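Local coordinates for putative glycoside hydrolase (Parabacteroides distasonis ATCC 8503, PDB 3GYC), which is a putative glycoside hydrolase of the cellulase-like family, built on a TIM barrel and probably acting on glycosidic bonds of a carbohydrate, at residues A[29-32]-A[33-36]; A[44-48]-A[49-53]; A[97-100]-A[101-105]; A[147-150]-A[151-154]. All coordinates share one frame; numbering follows the deposited sequence. Where two conformers were deposited one is given.

All four contacts are local pieces of the first half of a TIM barrel, in series along the chain. Contact 1 lies in the loop after helix 25-28, on the way from strand 17-23 to helix 39-48, near the C-terminal ends of the barrel strands. Contact 2 closes helix 39-48 and leads into strand 53-57. Contact 3 spans most of helix 95-105, ahead of strand 109-113, and contact 4 brings the chain from helix 130-146 into strand 153-157. Contacts 3 and 4 touch, centres about 9 Å apart; contacts 1 and 4 are farthest, about 26 Å between centres. Contacts 2 and 4 mark helix-to-strand returns, whereas contact 1 belongs to the opposite rim, where TIM-barrel enzymes carry their active sites.

Contact 1 of 4, residues A[29-32]-A[33-36]. With EDO (1,2-ethanediol), chain D.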
ATOM      1  N   ARG A  29       7.975  12.681   7.136  1.00 10.69           N
ATOM      2  CA  ARG A  29       8.629  13.614   6.202  1.00 10.81           C
ATOM      3  C   ARG A  29       8.171  14.996   6.393  1.00 11.65           C
ATOM      4  O   ARG A  29       7.458  15.592   5.550  1.00 10.68           O
ATOM      5  CB  ARG A  29       8.437  13.128   4.772  1.00 10.19           C
ATOM      6  CG  ARG A  29       9.190  11.866   4.470  1.00 11.05           C
ATOM      7  CD  ARG A  29       9.280  11.608   2.934  1.00 10.93           C
ATOM      8  NE  ARG A  29      10.110  12.599   2.248  1.00 12.21           N
ATOM      9  CZ  ARG A  29      11.416  12.506   2.019  1.00 11.33           C
ATOM     10  NH1 ARG A  29      12.149  11.529   2.507  1.00 13.73           N
ATOM     11  NH2 ARG A  29      12.035  13.503   1.411  1.00 13.04           N
ATOM     12  N   ARG A  30       8.526  15.509   7.577  1.00 12.05           N
ATOM     13  CA  ARG A  30       8.061  16.827   7.977  1.00 12.84           C
ATOM     14  C   ARG A  30       9.180  17.762   8.461  1.00 11.05           C
ATOM     15  O   ARG A  30       8.927  18.749   9.126  1.00 10.80           O
ATOM     16  CB  ARG A  30       6.931  16.673   8.983  1.00 15.32           C
ATOM     17  CG  ARG A  30       5.869  15.673   8.534  1.00 16.30           C
ATOM     18  CD  ARG A  30       4.714  15.687   9.492  1.00 16.02           C
ATOM     19  NE  ARG A  30       3.808  16.823   9.281  1.00 15.72           N
ATOM     20  CZ  ARG A  30       3.016  17.358  10.199  1.00 15.61           C
ATOM     21  NH1 ARG A  30       3.077  16.984  11.465  1.00 15.52           N
ATOM     22  NH2 ARG A  30       2.165  18.300   9.858  1.00 15.76           N
ATOM     23  N   TRP A  31      10.411  17.457   8.060  1.00 11.50           N
ATOM     24  CA  TRP A  31      11.549  18.356   8.220  1.00 10.60           C
ATOM     25  C   TRP A  31      11.464  19.280   7.003  1.00 11.41           C
ATOM     26  O   TRP A  31      10.715  18.995   6.096  1.00 11.13           O
ATOM     27  CB  TRP A  31      12.889  17.587   8.240  1.00 10.64           C
ATOM     28  CG  TRP A  31      13.242  16.822   7.036  1.00 10.26           C
ATOM     29  CD1 TRP A  31      13.897  17.294   5.945  1.00  9.68           C
ATOM     30  CD2 TRP A  31      12.991  15.446   6.784  1.00 10.06           C
ATOM     31  NE1 TRP A  31      14.042  16.323   5.030  1.00 10.56           N
ATOM     32  CE2 TRP A  31      13.505  15.169   5.509  1.00 10.78           C
ATOM     33  CE3 TRP A  31      12.323  14.434   7.480  1.00  9.52           C
ATOM     34  CZ2 TRP A  31      13.423  13.933   4.924  1.00 11.57           C
ATOM     35  CZ3 TRP A  31      12.246  13.169   6.897  1.00 10.05           C
ATOM     36  CH2 TRP A  31      12.792  12.928   5.643  1.00 11.38           C
ATOM     37  N   PRO A  32      12.237  20.377   6.978  1.00 10.95           N
ATOM     38  CA  PRO A  32      12.125  21.372   5.902  1.00 11.74           C
ATOM     39  C   PRO A  32      12.250  20.796   4.528  1.00 11.26           C
ATOM     40  O   PRO A  32      13.234  20.126   4.233  1.00 11.77           O
ATOM     41  CB  PRO A  32      13.247  22.362   6.225  1.00 12.03           C
ATOM     42  CG  PRO A  32      13.347  22.270   7.719  1.00 12.17           C
ATOM     43  CD  PRO A  32      13.175  20.830   8.017  1.00 12.36           C
ATOM     44  N   GLY A  33      11.228  21.067   3.711  1.00 12.04           N
ATOM     45  CA  GLY A  33      11.178  20.612   2.342  1.00 11.74           C
ATOM     46  C   GLY A  33      10.932  19.133   2.130  1.00 11.79           C
ATOM     47  O   GLY A  33      10.932  18.663   1.000  1.00 11.94           O
ATOM     48  N   ALA A  34      10.612  18.404   3.184  1.00 11.25           N
ATOM     49  CA  ALA A  34      10.498  16.926   3.084  1.00 12.75           C
ATOM     50  C   ALA A  34       9.220  16.470   2.347  1.00 10.13           C
ATOM     51  O   ALA A  34       9.135  15.364   1.852  1.00  9.34           O
ATOM     52  CB  ALA A  34      10.611  16.287   4.463  1.00 12.57           C
ATOM     53  N   GLY A  35       8.241  17.369   2.251  1.00 12.00           N
ATOM     54  CA  GLY A  35       7.049  17.099   1.510  1.00 12.23           C
ATOM     55  C   GLY A  35       5.737  17.154   2.226  1.00 14.77           C
ATOM     56  O   GLY A  35       4.749  17.521   1.610  1.00 12.70           O
ATOM     57  N   TYR A  36       5.729  16.803   3.516  1.00 13.00           N
ATOM     58  CA  TYR A  36       4.509  16.677   4.271  1.00 13.44           C
ATOM     59  C   TYR A  36       4.365  17.579   5.497  1.00 13.23           C
ATOM     60  O   TYR A  36       3.589  17.294   6.381  1.00 13.83           O
ATOM     61  CB  TYR A  36       4.288  15.227   4.643  1.00 12.30           C
ATOM     62  CG  TYR A  36       4.228  14.299   3.481  1.00 12.69           C
ATOM     63  CD1 TYR A  36       5.401  13.864   2.847  1.00 13.66           C
ATOM     64  CD2 TYR A  36       3.008  13.840   2.993  1.00 15.44           C
ATOM     65  CE1 TYR A  36       5.365  12.966   1.762  1.00 13.96           C
ATOM     66  CE2 TYR A  36       2.957  12.954   1.900  1.00 13.28           C
ATOM     67  CZ  TYR A  36       4.130  12.552   1.280  1.00 13.91           C
ATOM     68  OH  TYR A  36       4.036  11.703   0.195  1.00 14.33           O
TER
HETATM   69  C1  EDO D   3      16.040  13.719   1.686  1.00 32.76           C
HETATM   70  O1  EDO D   3      14.802  14.270   1.200  1.00 32.92           O
HETATM   71  C2  EDO D   3      16.074  12.241   1.424  1.00 32.54           C
HETATM   72  O2  EDO D   3      14.830  11.572   1.704  1.00 30.83           O
HETATM   73  O   HOH W   1      11.457  15.991  -0.417  1.00 25.24           O
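The carbonyl oxygen of Ala34 is gripped by the guanidinium group of Arg29, through a sound bond from NE (NE to Ala34 O, 3.0 Å) and a weak one from NH2. Trp31 to Ala34 form a type II beta turn, closed by Ala34 N on Trp31 O at 3.0 Å, with Gly33 taking the positive phi (72°) usual at the third position. It lies in the loop after short helix 25-28, on the way from strand 17-23 to helix 39-48 of the TIM barrel.

A bend at chi3 (67°) brings Arg29 NE to this carbonyl, while the outer nitrogens reach past it to a bound 1,2-ethanediol. Arg29 NH1 meets O2 of the diol at 2.8 Å in a nearly straight bond, and NH2 reaches O1; the diol also bonds to Asp81, and NH1 to the carbonyl of Gly83. The Trp31 indole lies against one face of the same guanidinium, through CZ2, offset toward the rim.

Further along, Tyr36 N bonds to Arg29 O almost in line with the carbonyl, and Arg30 NE reaches Tyr36 O at 2.9 Å from above the carbonyl plane. The Tyr36 hydroxyl bonds instead to Gln352. Inside the turn the Ala34 methyl makes a CH-pi contact: CB stands 3.3 Å from the centroid of the five-membered Trp31 ring, 13° from its normal.

Contact 2 of 4, residues A[44-48]-A[49-53]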
ATOM      1  N   ASP A  44      -4.877  19.394  -0.324  1.00 11.76           N
ATOM      2  CA  ASP A  44      -5.548  20.206  -1.357  1.00 12.86           C
ATOM      3  C   ASP A  44      -4.980  19.805  -2.725  1.00 12.82           C
ATOM      4  O   ASP A  44      -5.728  19.656  -3.659  1.00 13.41           O
ATOM      5  CB  ASP A  44      -5.376  21.707  -1.110  1.00 14.30           C
ATOM      6  CG  ASP A  44      -6.120  22.208   0.134  1.00 16.81           C
ATOM      7  OD1 ASP A  44      -7.000  21.494   0.653  1.00 17.28           O
ATOM      8  OD2 ASP A  44      -5.870  23.371   0.555  1.00 20.90           O
ATOM      9  N   GLU A  45      -3.664  19.615  -2.807  1.00 12.28           N
ATOM     10  CA  GLU A  45      -2.963  19.195  -4.037  1.00 12.72           C
ATOM     11  C   GLU A  45      -3.402  17.802  -4.493  1.00 12.06           C
ATOM     12  O   GLU A  45      -3.579  17.514  -5.683  1.00 11.59           O
ATOM     13  CB  GLU A  45      -1.452  19.250  -3.828  1.00 13.70           C
ATOM     14  CG  GLU A  45      -0.881  20.651  -3.723  1.00 14.88           C
ATOM     15  CD  GLU A  45       0.637  20.706  -3.392  1.00 16.24           C
ATOM     16  OE1 GLU A  45       1.360  19.681  -3.388  1.00 16.08           O
ATOM     17  OE2 GLU A  45       1.119  21.818  -3.082  1.00 18.01           O
ATOM     18  N   LEU A  46      -3.531  16.912  -3.533  1.00 10.05           N
ATOM     19  CA  LEU A  46      -4.025  15.574  -3.746  1.00 10.93           C
ATOM     20  C   LEU A  46      -5.452  15.627  -4.348  1.00 12.03           C
ATOM     21  O   LEU A  46      -5.726  14.954  -5.316  1.00 12.62           O
ATOM     22  CB  LEU A  46      -4.088  14.818  -2.391  1.00 11.49           C
ATOM     23  CG  LEU A  46      -4.477  13.347  -2.494  1.00 12.16           C
ATOM     24  CD1 LEU A  46      -3.410  12.630  -3.323  1.00 12.28           C
ATOM     25  CD2 LEU A  46      -4.724  12.674  -1.153  1.00 12.34           C
ATOM     26  N   SER A  47      -6.342  16.405  -3.753  1.00 11.60           N
ATOM     27  CA  SER A  47      -7.733  16.527  -4.275  1.00 15.67           C
ATOM     28  C   SER A  47      -7.785  17.162  -5.646  1.00 14.84           C
ATOM     29  O   SER A  47      -8.592  16.763  -6.474  1.00 14.89           O
ATOM     30  CB  SER A  47      -8.591  17.357  -3.344  1.00 16.79           C
ATOM     31  OG  SER A  47      -8.719  16.697  -2.110  1.00 22.55           O
ATOM     32  N   GLU A  48      -6.959  18.187  -5.858  1.00 16.07           N
ATOM     33  CA  GLU A  48      -6.854  18.874  -7.160  1.00 16.67           C
ATOM     34  C   GLU A  48      -6.464  17.847  -8.247  1.00 15.67           C
ATOM     35  O   GLU A  48      -6.879  17.951  -9.401  1.00 16.62           O
ATOM     36  CB  GLU A  48      -5.801  19.980  -7.058  1.00 19.62           C
ATOM     37  CG  GLU A  48      -5.505  20.727  -8.343  1.00 24.12           C
ATOM     38  CD  GLU A  48      -4.301  21.707  -8.280  1.00 27.51           C
ATOM     39  OE1 GLU A  48      -3.395  21.590  -7.388  1.00 31.57           O
ATOM     40  OE2 GLU A  48      -4.225  22.580  -9.195  1.00 29.81           O
ATOM     41  N   ARG A  49      -5.637  16.870  -7.895  1.00 12.51           N
ATOM     42  CA  ARG A  49      -5.237  15.823  -8.813  1.00 11.62           C
ATOM     43  C   ARG A  49      -6.341  14.754  -8.980  1.00 13.84           C
ATOM     44  O   ARG A  49      -6.250  13.924  -9.871  1.00 14.41           O
ATOM     45  CB  ARG A  49      -3.909  15.205  -8.372  1.00 11.70           C
ATOM     46  CG  ARG A  49      -2.800  16.205  -8.502  1.00 11.92           C
ATOM     47  CD  ARG A  49      -1.602  15.884  -7.683  1.00 12.38           C
ATOM     48  NE  ARG A  49      -0.500  16.740  -8.049  1.00 11.90           N
ATOM     49  CZ  ARG A  49      -0.403  18.041  -7.804  1.00 12.57           C
ATOM     50  NH1 ARG A  49      -1.378  18.727  -7.204  1.00 13.47           N
ATOM     51  NH2 ARG A  49       0.673  18.689  -8.207  1.00 13.02           N
ATOM     52  N   GLY A  50      -7.369  14.786  -8.119  1.00 12.07           N
ATOM     53  CA  GLY A  50      -8.521  13.884  -8.226  1.00 12.23           C
ATOM     54  C   GLY A  50      -8.477  12.627  -7.382  1.00 11.39           C
ATOM     55  O   GLY A  50      -9.321  11.757  -7.554  1.00 10.81           O
ATOM     56  N   TYR A  51      -7.475  12.500  -6.500  1.00  9.35           N
ATOM     57  CA  TYR A  51      -7.410  11.349  -5.606  1.00 11.15           C
ATOM     58  C   TYR A  51      -8.385  11.606  -4.451  1.00 12.18           C
ATOM     59  O   TYR A  51      -8.540  12.741  -4.008  1.00 14.43           O
ATOM     60  CB  TYR A  51      -5.968  11.104  -5.054  1.00 11.14           C
ATOM     61  CG  TYR A  51      -5.034  10.765  -6.169  1.00 10.51           C
ATOM     62  CD1 TYR A  51      -4.945   9.478  -6.650  1.00 10.68           C
ATOM     63  CD2 TYR A  51      -4.304  11.771  -6.818  1.00 11.48           C
ATOM     64  CE1 TYR A  51      -4.143   9.179  -7.771  1.00  9.94           C
ATOM     65  CE2 TYR A  51      -3.480  11.477  -7.943  1.00 10.35           C
ATOM     66  CZ  TYR A  51      -3.409  10.186  -8.394  1.00 10.96           C
ATOM     67  OH  TYR A  51      -2.657   9.885  -9.522  1.00 10.87           O
ATOM     68  N   ASN A  52      -9.072  10.561  -4.002  1.00 11.43           N
ATOM     69  CA  ASN A  52     -10.003  10.667  -2.881  1.00 10.65           C
ATOM     70  C   ASN A  52      -9.840   9.566  -1.825  1.00 10.09           C
ATOM     71  O   ASN A  52     -10.718   9.330  -1.022  1.00  9.99           O
ATOM     72  CB  ASN A  52     -11.455  10.838  -3.344  1.00 10.58           C
ATOM     73  CG  ASN A  52     -11.969   9.700  -4.194  1.00  9.78           C
ATOM     74  OD1 ASN A  52     -11.207   8.800  -4.601  1.00  9.62           O
ATOM     75  ND2 ASN A  52     -13.285   9.708  -4.432  1.00  8.12           N
ATOM     76  N   ALA A  53      -8.674   8.914  -1.814  1.00  9.75           N
ATOM     77  CA  ALA A  53      -8.343   7.928  -0.785  1.00 10.99           C
ATOM     78  C   ALA A  53      -6.806   7.919  -0.593  1.00 11.74           C
ATOM     79  O   ALA A  53      -6.054   8.245  -1.514  1.00 13.51           O
ATOM     80  CB  ALA A  53      -8.873   6.506  -1.169  1.00 10.45           C
TER
HETATM   81  O   HOH W   2     -10.362  14.554  -3.226  1.00 22.65           O
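Arg49 sets its CG anti to its carbonyl carbon (chi1 -67°) and then runs extended to NE, which lays the side chain beside that of Glu45, both pointing the same way. Arg49 NH1 thereby returns to the helix and bonds to Glu45 O at 2.9 Å. Glu45 O also accepts from Arg49 N at 3.1 Å, and the two donors arrive from opposite faces of its plane. Glu48 OE1 adds a long salt bridge to Arg49 NH1 (3.5 Å), its carboxylate standing 80° from the guanidinium plane.

Gly50, with positive phi, ends helix 39-48 in a Schellman motif: Tyr51 N bonds back to Leu46 O at 3.2 Å, and Gly50 N to Ser47 O at 2.8 Å. Next to the Schellman turn Leu46 CD1 packs on Tyr51 CB (3.4 Å), the two side chains crossing at about a right angle. A water links Ser47 OG with Tyr51 O, and the Tyr51 hydroxyl bonds to Thr345 and His363.

Arg49 NH2 bonds to the carbonyl of Trp357, whose NE1 is held by Glu45. The guanidinium thus brings positive charge to the carbonyl-rich helix end, which would probably favour both.

Contact 3 of 4, residues A[97-100]-A[101-105]; sequences NLFL and SKCKE
Four successive i-to-i+4 bonds run without a break, from Ser101 N on Asn97 O to Lys104 N on Leu100 O at 2.9 Å, each carbonyl keeping to the regular alpha-helical pattern. In the conformer described, one of two deposited for Ser101, the serine hydroxyl doubles the first of these. With OG anti to its carbonyl carbon (chi1 -57°), it donates to Asn97 O at 2.7 Å, beside the Ser101 N bond of 2.9 Å; in this conformer the two donors reach the carbonyl from opposite faces of its plane.

Two residues on, Phe99 and Cys103 meet. Phe99 CG lies anti to the backbone N (chi1 -177°), which carries the ring along the buried side of the helix; Cys103 SG comes to 3.7 Å from Phe99 CE2 and sits 4.2 Å from the ring centroid, obliquely, as a sulfur-aromatic contact. This is the inner face of one of the helices that surround the TIM barrel: Phe99 rests on Ile54 and Ile56, and Cys103 on Ile54, all in strand 53-57, while the Phe99 ring also meets Trp39 edge-to-face.

Lys102 CG passes 3.5 Å from Leu98 O, and the chain, bent at chi4, ends in a salt bridge to Asp40. Asn97 OD1 accepts from Gln93 NE2, and its ND2 donates to Asp147 OD2 and Ser143 O.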
ATOM      1  N   ASN A  97      -5.119  11.428  14.407  1.00  9.81           N
ATOM      2  CA  ASN A  97      -6.496  11.920  14.387  1.00 10.23           C
ATOM      3  C   ASN A  97      -6.617  13.290  13.701  1.00 10.75           C
ATOM      4  O   ASN A  97      -7.663  13.580  13.061  1.00 11.03           O
ATOM      5  CB  ASN A  97      -7.115  11.872  15.772  1.00 10.76           C
ATOM      6  CG  ASN A  97      -7.487  10.439  16.206  1.00  9.46           C
ATOM      7  OD1 ASN A  97      -7.154   9.437  15.553  1.00 10.50           O
ATOM      8  ND2 ASN A  97      -8.195  10.351  17.293  1.00  9.93           N
ATOM      9  N   LEU A  98      -5.572  14.121  13.838  1.00  9.92           N
ATOM     10  CA  LEU A  98      -5.534  15.426  13.140  1.00 10.88           C
ATOM     11  C   LEU A  98      -5.526  15.204  11.644  1.00 10.53           C
ATOM     12  O   LEU A  98      -6.298  15.814  10.938  1.00 11.38           O
ATOM     13  CB  LEU A  98      -4.363  16.330  13.582  1.00 10.82           C
ATOM     14  CG  LEU A  98      -4.524  17.009  14.954  1.00 11.98           C
ATOM     15  CD1 LEU A  98      -3.179  17.623  15.519  1.00 13.54           C
ATOM     16  CD2 LEU A  98      -5.630  18.057  14.968  1.00 10.81           C
ATOM     17  N   PHE A  99      -4.628  14.342  11.173  1.00 10.47           N
ATOM     18  CA  PHE A  99      -4.543  13.996   9.774  1.00 10.93           C
ATOM     19  C   PHE A  99      -5.861  13.405   9.242  1.00 11.34           C
ATOM     20  O   PHE A  99      -6.334  13.810   8.147  1.00 10.01           O
ATOM     21  CB  PHE A  99      -3.379  13.028   9.539  1.00 11.07           C
ATOM     22  CG  PHE A  99      -3.179  12.677   8.083  1.00 10.87           C
ATOM     23  CD1 PHE A  99      -2.539  13.586   7.241  1.00 12.33           C
ATOM     24  CD2 PHE A  99      -3.704  11.519   7.548  1.00 11.25           C
ATOM     25  CE1 PHE A  99      -2.378  13.305   5.902  1.00 11.81           C
ATOM     26  CE2 PHE A  99      -3.523  11.239   6.221  1.00 12.00           C
ATOM     27  CZ  PHE A  99      -2.877  12.161   5.394  1.00 10.63           C
ATOM     28  N   LEU A 100      -6.470  12.495  10.010  1.00 10.82           N
ATOM     29  CA  LEU A 100      -7.739  11.888   9.629  1.00 11.00           C
ATOM     30  C   LEU A 100      -8.832  12.917   9.561  1.00 11.52           C
ATOM     31  O   LEU A 100      -9.648  12.844   8.644  1.00 12.20           O
ATOM     32  CB  LEU A 100      -8.133  10.709  10.524  1.00 10.20           C
ATOM     33  CG  LEU A 100      -7.224   9.490  10.533  1.00  9.77           C
ATOM     34  CD1 LEU A 100      -7.687   8.498  11.649  1.00  8.83           C
ATOM     35  CD2 LEU A 100      -7.115   8.748   9.162  1.00 11.39           C
ATOM     36  N   SER A 101      -8.849  13.907  10.473  1.00 11.02           N
ATOM     37  CA  SER A 101      -9.853  14.963  10.419  0.50 11.12           C
ATOM     38  C   SER A 101      -9.759  15.801   9.155  1.00 11.42           C
ATOM     39  O   SER A 101     -10.799  16.242   8.587  1.00 11.98           O
ATOM     40  CB  SER A 101      -9.732  15.874  11.636  0.50 11.33           C
ATOM     41  OG  SER A 101      -9.866  15.098  12.796  0.50 11.68           O
ATOM     42  N   LYS A 102      -8.533  16.038   8.702  1.00 12.01           N
ATOM     43  CA  LYS A 102      -8.314  16.807   7.476  1.00 13.06           C
ATOM     44  C   LYS A 102      -8.782  16.001   6.254  1.00 13.02           C
ATOM     45  O   LYS A 102      -9.342  16.590   5.296  1.00 12.51           O
ATOM     46  CB  LYS A 102      -6.853  17.257   7.329  1.00 12.90           C
ATOM     47  CG  LYS A 102      -6.414  18.244   8.416  1.00 12.70           C
ATOM     48  CD  LYS A 102      -4.950  18.649   8.236  1.00 12.96           C
ATOM     49  CE  LYS A 102      -4.456  19.531   9.448  1.00 12.03           C
ATOM     50  NZ  LYS A 102      -5.113  20.833   9.634  1.00 12.81           N
ATOM     51  N   CYS A 103      -8.594  14.684   6.302  1.00 12.52           N
ATOM     52  CA  CYS A 103      -9.137  13.802   5.271  1.00 12.57           C
ATOM     53  C   CYS A 103     -10.652  13.849   5.237  1.00 13.72           C
ATOM     54  O   CYS A 103     -11.247  14.063   4.170  1.00 15.15           O
ATOM     55  CB  CYS A 103      -8.641  12.360   5.445  1.00 13.40           C
ATOM     56  SG  CYS A 103      -6.866  12.232   5.127  1.00 12.36           S
ATOM     57  N   LYS A 104     -11.284  13.755   6.408  1.00 15.15           N
ATOM     58  CA  LYS A 104     -12.746  13.768   6.511  1.00 14.59           C
ATOM     59  C   LYS A 104     -13.342  15.034   5.947  1.00 15.43           C
ATOM     60  O   LYS A 104     -14.367  14.998   5.280  1.00 14.35           O
ATOM     61  CB  LYS A 104     -13.176  13.613   7.962  1.00 16.12           C
ATOM     62  CG  LYS A 104     -14.658  13.595   8.192  1.00 18.71           C
ATOM     63  CD  LYS A 104     -14.925  13.285   9.655  1.00 20.67           C
ATOM     64  CE  LYS A 104     -16.405  13.181   9.963  1.00 23.51           C
ATOM     65  NZ  LYS A 104     -17.073  14.498   9.738  1.00 25.98           N
ATOM     66  N   GLU A 105     -12.718  16.151   6.257  1.00 15.42           N
ATOM     67  CA  GLU A 105     -13.154  17.456   5.814  1.00 16.58           C
ATOM     68  C   GLU A 105     -13.238  17.530   4.297  1.00 16.25           C
ATOM     69  O   GLU A 105     -14.053  18.243   3.793  1.00 17.05           O
ATOM     70  CB  GLU A 105     -12.161  18.526   6.309  1.00 17.06           C
ATOM     71  CG  GLU A 105     -12.384  19.912   5.771  1.00 19.48           C
TER

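Contact 4 of 4, residues A[147-150]-A[151-154]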
ATOM      1  N   ASP A 147     -12.406  10.129  18.631  1.00 22.23           N
ATOM      2  CA  ASP A 147     -12.683  11.420  18.000  1.00 20.38           C
ATOM      3  C   ASP A 147     -13.718  11.313  16.892  1.00 17.54           C
ATOM      4  O   ASP A 147     -13.843  12.213  16.076  1.00 17.05           O
ATOM      5  CB  ASP A 147     -11.384  12.087  17.501  1.00 21.46           C
ATOM      6  CG  ASP A 147     -10.550  12.703  18.643  1.00 22.46           C
ATOM      7  OD1 ASP A 147     -11.125  13.015  19.718  1.00 24.68           O
ATOM      8  OD2 ASP A 147      -9.326  12.897  18.474  1.00 22.04           O
ATOM      9  N   GLY A 148     -14.462  10.214  16.871  1.00 16.53           N
ATOM     10  CA  GLY A 148     -15.544   9.995  15.904  1.00 15.02           C
ATOM     11  C   GLY A 148     -15.107   9.949  14.434  1.00 15.84           C
ATOM     12  O   GLY A 148     -15.824  10.465  13.565  1.00 16.41           O
ATOM     13  N   LEU A 149     -13.964   9.328  14.158  1.00 13.65           N
ATOM     14  CA  LEU A 149     -13.390   9.295  12.814  1.00 13.12           C
ATOM     15  C   LEU A 149     -13.409   7.928  12.185  1.00 13.89           C
ATOM     16  O   LEU A 149     -12.830   7.769  11.156  1.00 11.46           O
ATOM     17  CB  LEU A 149     -11.910   9.766  12.832  1.00 13.57           C
ATOM     18  CG  LEU A 149     -11.705  11.246  13.215  1.00 14.33           C
ATOM     19  CD1 LEU A 149     -10.324  11.526  13.825  1.00 10.94           C
ATOM     20  CD2 LEU A 149     -12.032  12.163  11.979  1.00 15.25           C
ATOM     21  N   LEU A 150     -14.106   6.943  12.754  1.00 14.87           N
ATOM     22  CA  LEU A 150     -14.010   5.589  12.200  1.00 15.95           C
ATOM     23  C   LEU A 150     -14.611   5.493  10.790  1.00 15.35           C
ATOM     24  O   LEU A 150     -14.139   4.713   9.978  1.00 14.54           O
ATOM     25  CB  LEU A 150     -14.651   4.583  13.141  1.00 18.08           C
ATOM     26  CG  LEU A 150     -14.138   3.149  13.101  1.00 19.86           C
ATOM     27  CD1 LEU A 150     -12.619   3.135  13.093  1.00 19.59           C
ATOM     28  CD2 LEU A 150     -14.728   2.349  14.308  1.00 20.39           C
ATOM     29  N   ASP A 151     -15.636   6.295  10.500  1.00 15.74           N
ATOM     30  CA  ASP A 151     -16.244   6.284   9.159  1.00 17.49           C
ATOM     31  C   ASP A 151     -15.319   6.799   8.054  1.00 16.32           C
ATOM     32  O   ASP A 151     -15.599   6.590   6.876  1.00 16.68           O
ATOM     33  CB  ASP A 151     -17.542   7.066   9.156  1.00 21.24           C
ATOM     34  CG  ASP A 151     -18.580   6.430  10.057  1.00 26.55           C
ATOM     35  OD1 ASP A 151     -18.660   5.170  10.051  1.00 29.06           O
ATOM     36  OD2 ASP A 151     -19.285   7.179  10.798  1.00 30.96           O
ATOM     37  N   THR A 152     -14.210   7.428   8.427  1.00 15.20           N
ATOM     38  CA  THR A 152     -13.195   7.861   7.451  1.00 14.61           C
ATOM     39  C   THR A 152     -12.285   6.704   7.029  1.00 13.39           C
ATOM     40  O   THR A 152     -11.633   6.787   6.017  1.00 11.73           O
ATOM     41  CB  THR A 152     -12.373   9.010   8.051  1.00 15.16           C
ATOM     42  OG1 THR A 152     -13.205  10.179   8.127  1.00 16.20           O
ATOM     43  CG2 THR A 152     -11.124   9.300   7.243  1.00 13.12           C
ATOM     44  N   ILE A 153     -12.262   5.618   7.812  1.00 11.32           N
ATOM     45  CA  ILE A 153     -11.427   4.493   7.538  1.00 12.86           C
ATOM     46  C   ILE A 153     -12.140   3.581   6.537  1.00 13.51           C
ATOM     47  O   ILE A 153     -13.298   3.199   6.725  1.00 13.34           O
ATOM     48  CB  ILE A 153     -11.066   3.715   8.831  1.00 12.10           C
ATOM     49  CG1 ILE A 153     -10.346   4.649   9.825  1.00 12.09           C
ATOM     50  CG2 ILE A 153     -10.268   2.456   8.476  1.00 12.50           C
ATOM     51  CD1 ILE A 153      -9.160   5.456   9.283  1.00  9.99           C
ATOM     52  N   LEU A 154     -11.409   3.249   5.485  1.00 14.36           N
ATOM     53  CA  LEU A 154     -11.927   2.469   4.368  1.00 14.70           C
ATOM     54  C   LEU A 154     -11.739   0.970   4.596  1.00 13.09           C
ATOM     55  O   LEU A 154     -12.622   0.163   4.342  1.00 13.96           O
ATOM     56  CB  LEU A 154     -11.161   2.915   3.129  1.00 15.75           C
ATOM     57  CG  LEU A 154     -11.589   2.449   1.783  1.00 17.27           C
ATOM     58  CD1 LEU A 154     -13.029   2.944   1.517  1.00 16.86           C
ATOM     59  CD2 LEU A 154     -10.524   2.997   0.775  1.00 17.97           C
TER
HETATM   60  O   HOH W   3     -17.000   8.292  12.135  1.00 36.26           O
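The backbone of Leu150 and Ile153 forms the close side of this turn, held by Ile153 N on Leu150 O at 3.0 Å. The bond before it, Thr152 N to Leu149 O at 3.1 Å, repeats the i-to-i+3 spacing of a short 3-10 turn, and in both the donor stands well above the carbonyl plane, in keeping with the tight winding. Side-chain carbons fold in over the same oxygens: Thr152 CB lies 3.4 Å from Leu149 O, and Ile153 CB at the same distance from Leu150 O. Between the side chains themselves the apolar touch is loose, with Leu150 CD1 at 4.3 Å from Ile153 CG1. Leu150, its CG swung roughly opposite the backbone N (chi1 -153°), packs on Leu141 and Ile144 of helix 130-146 and on Met206, which Ile153 meets too. Leu149 turns to helix 95-105, where it rests on Ser101 and Lys104.

The other side is wet. A water donates to Gly148 O and accepts from Asp151 N, each at 2.9 Å, and makes a weak bond to Asp151 OD2, so it bridges the start of the turn where the exposed Asp151 carboxylate lies. From the last residue of the turn onward, the backbones of Thr152 and Leu154 bond to Val110 of strand 109-113. The whole is a helix-to-strand return of a TIM barrel, delivering the chain from helix 130-146 into parallel strand 153-157.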